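Local coordinates for protein lipocalin allergen (PDB 4ODD) that probably binds small molecules inside a lipocalin beta-barrel and is a secreted dander allergen of the dog, at residues K16-I28 / I140-D152. Sequence-based numbering, arbitrary orientation.
Sequences KTLYVSSNNLDKI and IPEENIIYLGDTD
Strand 16-22 and the short strand 145-147 run antiparallel, their axes 4.7 Å apart at 156°, with V20 and I146 as the hydrogen-bonded pair: V20 N reaches I146 O at 3.0 Å and I146 N returns to V20 O at 2.8 Å. Two residues earlier on the first strand, L18 O takes two donors, L148 N in a nearly straight bond (170° at the hydrogen) and G149 N in a longer, bent one. Y19 and Y147 leave the same face of the sheet. With CG of Y147 anti to its backbone N, its CD1 comes over one face of the Y19 ring, toward the rim, 3.4 Å from Y19 CZ, and the two ring planes are inclined at 54°. I145 CG2 touches the Y19 ring at CD1. On the face that carries V20 and I146, V20 CG2 touches L148 CD1, and the CD1 of I146 meets that of I28 at 3.7 Å, where the short, weakly bonded helix 25-28 lies against the strand. At one end, ND2 of N144 makes a weak, bent bond to S22 O, and I140 CG2 lies against the same carbonyl. At the other, the extended K16 chain bends at its last torsion and puts NZ in a salt bridge with D152 OD2 (3.6 Å) and in a weak hydrogen bond to G149 O; OD2 also forms a salt bridge with R39. The contact thus joins strand 145-147, which follows helix 125-137, to the first barrel strand, 13-22, as in other lipocalins; backbone bonds hold its middle, while the shared carboxylate, probably favouring the charged form of D152, adds an electrostatic tie beyond the strand end.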
# COMPACT_ATOMS: atom_id res chain seq x y z
N LYS A 16 6.57 -3.89 -5.78
CA LYS A 16 5.50 -4.33 -6.65
C LYS A 16 4.34 -4.74 -5.75
O LYS A 16 4.55 -5.34 -4.69
CB LYS A 16 5.98 -5.50 -7.52
CG LYS A 16 4.85 -6.26 -8.20
CD LYS A 16 5.36 -7.45 -9.02
CE LYS A 16 4.21 -8.14 -9.79
NZ LYS A 16 3.45 -7.18 -10.65
N THR A 17 3.11 -4.41 -6.16
CA THR A 17 1.97 -4.81 -5.34
C THR A 17 1.62 -6.27 -5.60
O THR A 17 1.46 -6.67 -6.75
CB THR A 17 0.71 -3.97 -5.62
OG1 THR A 17 1.03 -2.58 -5.59
CG2 THR A 17 -0.35 -4.28 -4.57
N LEU A 18 1.51 -7.06 -4.54
CA LEU A 18 1.07 -8.44 -4.65
C LEU A 18 -0.40 -8.60 -4.25
O LEU A 18 -1.24 -9.06 -5.04
CB LEU A 18 1.95 -9.35 -3.79
CG LEU A 18 3.28 -9.76 -4.43
CD1 LEU A 18 3.77 -8.73 -5.43
CD2 LEU A 18 4.33 -10.06 -3.39
N TYR A 19 -0.72 -8.20 -3.02
CA TYR A 19 -2.10 -8.30 -2.55
C TYR A 19 -2.57 -7.00 -1.94
O TYR A 19 -1.79 -6.25 -1.37
CB TYR A 19 -2.25 -9.41 -1.51
CG TYR A 19 -1.99 -10.81 -2.00
CD1 TYR A 19 -3.04 -11.66 -2.33
CD2 TYR A 19 -0.69 -11.30 -2.11
CE1 TYR A 19 -2.81 -12.95 -2.77
CE2 TYR A 19 -0.46 -12.59 -2.54
CZ TYR A 19 -1.52 -13.41 -2.88
OH TYR A 19 -1.28 -14.69 -3.31
N VAL A 20 -3.87 -6.75 -2.06
CA VAL A 20 -4.53 -5.68 -1.34
C VAL A 20 -5.85 -6.21 -0.80
O VAL A 20 -6.49 -7.08 -1.40
CB VAL A 20 -4.85 -4.46 -2.23
CG1 VAL A 20 -3.58 -3.81 -2.70
CG2 VAL A 20 -5.70 -4.88 -3.40
N SER A 21 -6.27 -5.68 0.35
CA SER A 21 -7.59 -5.97 0.88
C SER A 21 -8.16 -4.68 1.41
O SER A 21 -7.44 -3.71 1.63
CB SER A 21 -7.54 -7.05 1.97
OG SER A 21 -6.86 -6.61 3.15
N SER A 22 -9.47 -4.67 1.62
CA SER A 22 -10.15 -3.49 2.12
C SER A 22 -11.51 -3.83 2.71
O SER A 22 -12.13 -4.83 2.34
CB SER A 22 -10.33 -2.47 0.99
OG SER A 22 -10.96 -1.29 1.48
N ASN A 23 -11.98 -3.01 3.64
CA ASN A 23 -13.33 -3.13 4.16
C ASN A 23 -14.34 -2.65 3.11
O ASN A 23 -15.52 -2.96 3.19
CB ASN A 23 -13.49 -2.36 5.49
CG ASN A 23 -13.26 -0.86 5.34
OD1 ASN A 23 -12.60 -0.40 4.40
ND2 ASN A 23 -13.79 -0.09 6.27
N ASN A 24 -13.85 -1.89 2.13
CA ASN A 24 -14.69 -1.39 1.05
C ASN A 24 -14.26 -1.90 -0.33
O ASN A 24 -13.41 -1.31 -0.99
CB ASN A 24 -14.73 0.12 1.07
CG ASN A 24 -15.36 0.67 2.34
OD1 ASN A 24 -14.88 1.64 2.93
ND2 ASN A 24 -16.46 0.03 2.77
N LEU A 25 -14.88 -2.99 -0.76
CA LEU A 25 -14.56 -3.59 -2.05
C LEU A 25 -14.50 -2.63 -3.24
O LEU A 25 -13.67 -2.80 -4.12
CB LEU A 25 -15.51 -4.73 -2.37
CG LEU A 25 -14.91 -6.11 -2.06
CD1 LEU A 25 -15.91 -7.19 -2.39
CD2 LEU A 25 -13.60 -6.32 -2.82
N ASP A 26 -15.36 -1.62 -3.26
CA ASP A 26 -15.34 -0.64 -4.34
C ASP A 26 -13.97 0.05 -4.48
O ASP A 26 -13.52 0.33 -5.59
CB ASP A 26 -16.45 0.39 -4.14
CG ASP A 26 -16.77 0.64 -2.66
OD1 ASP A 26 -17.58 -0.14 -2.08
OD2 ASP A 26 -16.23 1.60 -2.07
N LYS A 27 -13.32 0.29 -3.34
CA LYS A 27 -12.08 1.07 -3.29
C LYS A 27 -10.90 0.41 -4.00
O LYS A 27 -10.05 1.09 -4.57
CB LYS A 27 -11.74 1.35 -1.83
CG LYS A 27 -12.70 2.30 -1.14
CD LYS A 27 -12.66 3.68 -1.77
CE LYS A 27 -13.50 4.69 -0.99
NZ LYS A 27 -13.42 6.06 -1.59
N ILE A 28 -10.84 -0.91 -3.94
CA ILE A 28 -9.75 -1.66 -4.54
C ILE A 28 -10.23 -2.44 -5.75
O ILE A 28 -9.48 -3.23 -6.34
CB ILE A 28 -9.15 -2.65 -3.53
CG1 ILE A 28 -10.25 -3.62 -3.04
CG2 ILE A 28 -8.50 -1.91 -2.36
CD1 ILE A 28 -9.77 -4.65 -2.03
N ILE A 140 -11.04 -6.93 8.27
CA ILE A 140 -11.33 -7.06 6.85
C ILE A 140 -11.71 -8.50 6.53
O ILE A 140 -11.01 -9.44 6.94
CB ILE A 140 -10.13 -6.61 5.98
CG1 ILE A 140 -9.83 -5.14 6.25
CG2 ILE A 140 -10.41 -6.88 4.50
CD1 ILE A 140 -8.41 -4.72 5.90
N PRO A 141 -12.82 -8.67 5.81
CA PRO A 141 -13.34 -9.97 5.38
C PRO A 141 -12.38 -10.63 4.41
O PRO A 141 -11.89 -9.97 3.49
CB PRO A 141 -14.64 -9.60 4.64
CG PRO A 141 -14.98 -8.22 5.10
CD PRO A 141 -13.68 -7.55 5.35
N GLU A 142 -12.12 -11.92 4.60
CA GLU A 142 -11.19 -12.64 3.75
C GLU A 142 -11.56 -12.61 2.26
O GLU A 142 -10.70 -12.74 1.39
CB GLU A 142 -11.01 -14.07 4.24
CG GLU A 142 -9.79 -14.76 3.66
CD GLU A 142 -9.40 -16.01 4.42
OE1 GLU A 142 -10.25 -16.54 5.17
OE2 GLU A 142 -8.24 -16.46 4.27
N GLU A 143 -12.84 -12.44 1.96
CA GLU A 143 -13.30 -12.36 0.57
C GLU A 143 -12.94 -11.01 -0.06
O GLU A 143 -13.01 -10.84 -1.28
CB GLU A 143 -14.81 -12.62 0.46
CG GLU A 143 -15.71 -11.73 1.34
CD GLU A 143 -15.86 -12.26 2.77
OE1 GLU A 143 -15.01 -13.05 3.23
OE2 GLU A 143 -16.85 -11.89 3.44
N ASN A 144 -12.55 -10.05 0.77
CA ASN A 144 -12.16 -8.75 0.27
C ASN A 144 -10.68 -8.69 -0.09
O ASN A 144 -10.14 -7.61 -0.30
CB ASN A 144 -12.54 -7.64 1.26
CG ASN A 144 -14.04 -7.37 1.30
OD1 ASN A 144 -14.79 -7.86 0.46
ND2 ASN A 144 -14.48 -6.58 2.27
N ILE A 145 -10.04 -9.85 -0.17
CA ILE A 145 -8.64 -9.92 -0.56
C ILE A 145 -8.50 -10.09 -2.06
O ILE A 145 -9.17 -10.93 -2.66
CB ILE A 145 -7.92 -11.09 0.13
CG1 ILE A 145 -7.84 -10.85 1.63
CG2 ILE A 145 -6.53 -11.29 -0.48
CD1 ILE A 145 -7.13 -11.97 2.39
N ILE A 146 -7.64 -9.28 -2.68
CA ILE A 146 -7.43 -9.34 -4.13
C ILE A 146 -5.95 -9.47 -4.49
O ILE A 146 -5.09 -8.77 -3.95
CB ILE A 146 -7.97 -8.08 -4.81
CG1 ILE A 146 -9.48 -7.98 -4.59
CG2 ILE A 146 -7.66 -8.09 -6.28
CD1 ILE A 146 -10.04 -6.68 -5.10
N TYR A 147 -5.66 -10.39 -5.42
CA TYR A 147 -4.29 -10.57 -5.90
C TYR A 147 -4.07 -9.67 -7.13
O TYR A 147 -4.84 -9.70 -8.10
CB TYR A 147 -4.02 -12.05 -6.21
CG TYR A 147 -2.66 -12.31 -6.81
CD1 TYR A 147 -1.50 -12.15 -6.06
CD2 TYR A 147 -2.53 -12.72 -8.13
CE1 TYR A 147 -0.25 -12.37 -6.62
CE2 TYR A 147 -1.29 -12.94 -8.69
CZ TYR A 147 -0.15 -12.77 -7.94
OH TYR A 147 1.10 -13.01 -8.51
N LEU A 148 -3.05 -8.82 -7.06
CA LEU A 148 -2.79 -7.87 -8.15
C LEU A 148 -1.49 -8.19 -8.84
O LEU A 148 -1.16 -7.56 -9.84
CB LEU A 148 -2.75 -6.44 -7.64
CG LEU A 148 -4.06 -5.87 -7.11
CD1 LEU A 148 -3.86 -4.43 -6.59
CD2 LEU A 148 -5.12 -5.94 -8.20
N GLY A 149 -0.78 -9.17 -8.29
CA GLY A 149 0.49 -9.63 -8.84
C GLY A 149 0.52 -9.92 -10.34
O GLY A 149 1.56 -9.76 -10.98
N ASP A 150 -0.61 -10.33 -10.91
CA ASP A 150 -0.63 -10.77 -12.30
C ASP A 150 -1.41 -9.87 -13.26
O ASP A 150 -1.63 -10.23 -14.42
CB ASP A 150 -1.19 -12.19 -12.40
CG ASP A 150 -2.63 -12.28 -11.90
OD1 ASP A 150 -3.23 -11.21 -11.63
OD2 ASP A 150 -3.14 -13.42 -11.78
N THR A 151 -1.84 -8.71 -12.77
CA THR A 151 -2.58 -7.76 -13.59
C THR A 151 -1.86 -6.42 -13.74
O THR A 151 -2.47 -5.42 -14.14
CB THR A 151 -4.00 -7.52 -13.05
OG1 THR A 151 -3.95 -7.23 -11.64
CG2 THR A 151 -4.84 -8.76 -13.26
N ASP A 152 -0.57 -6.42 -13.41
CA ASP A 152 0.20 -5.20 -13.48
C ASP A 152 0.69 -4.97 -14.90
O ASP A 152 1.82 -5.29 -15.23
CB ASP A 152 1.39 -5.24 -12.52
CG ASP A 152 1.98 -3.86 -12.27
OD1 ASP A 152 1.53 -2.91 -12.97
OD2 ASP A 152 2.88 -3.74 -11.39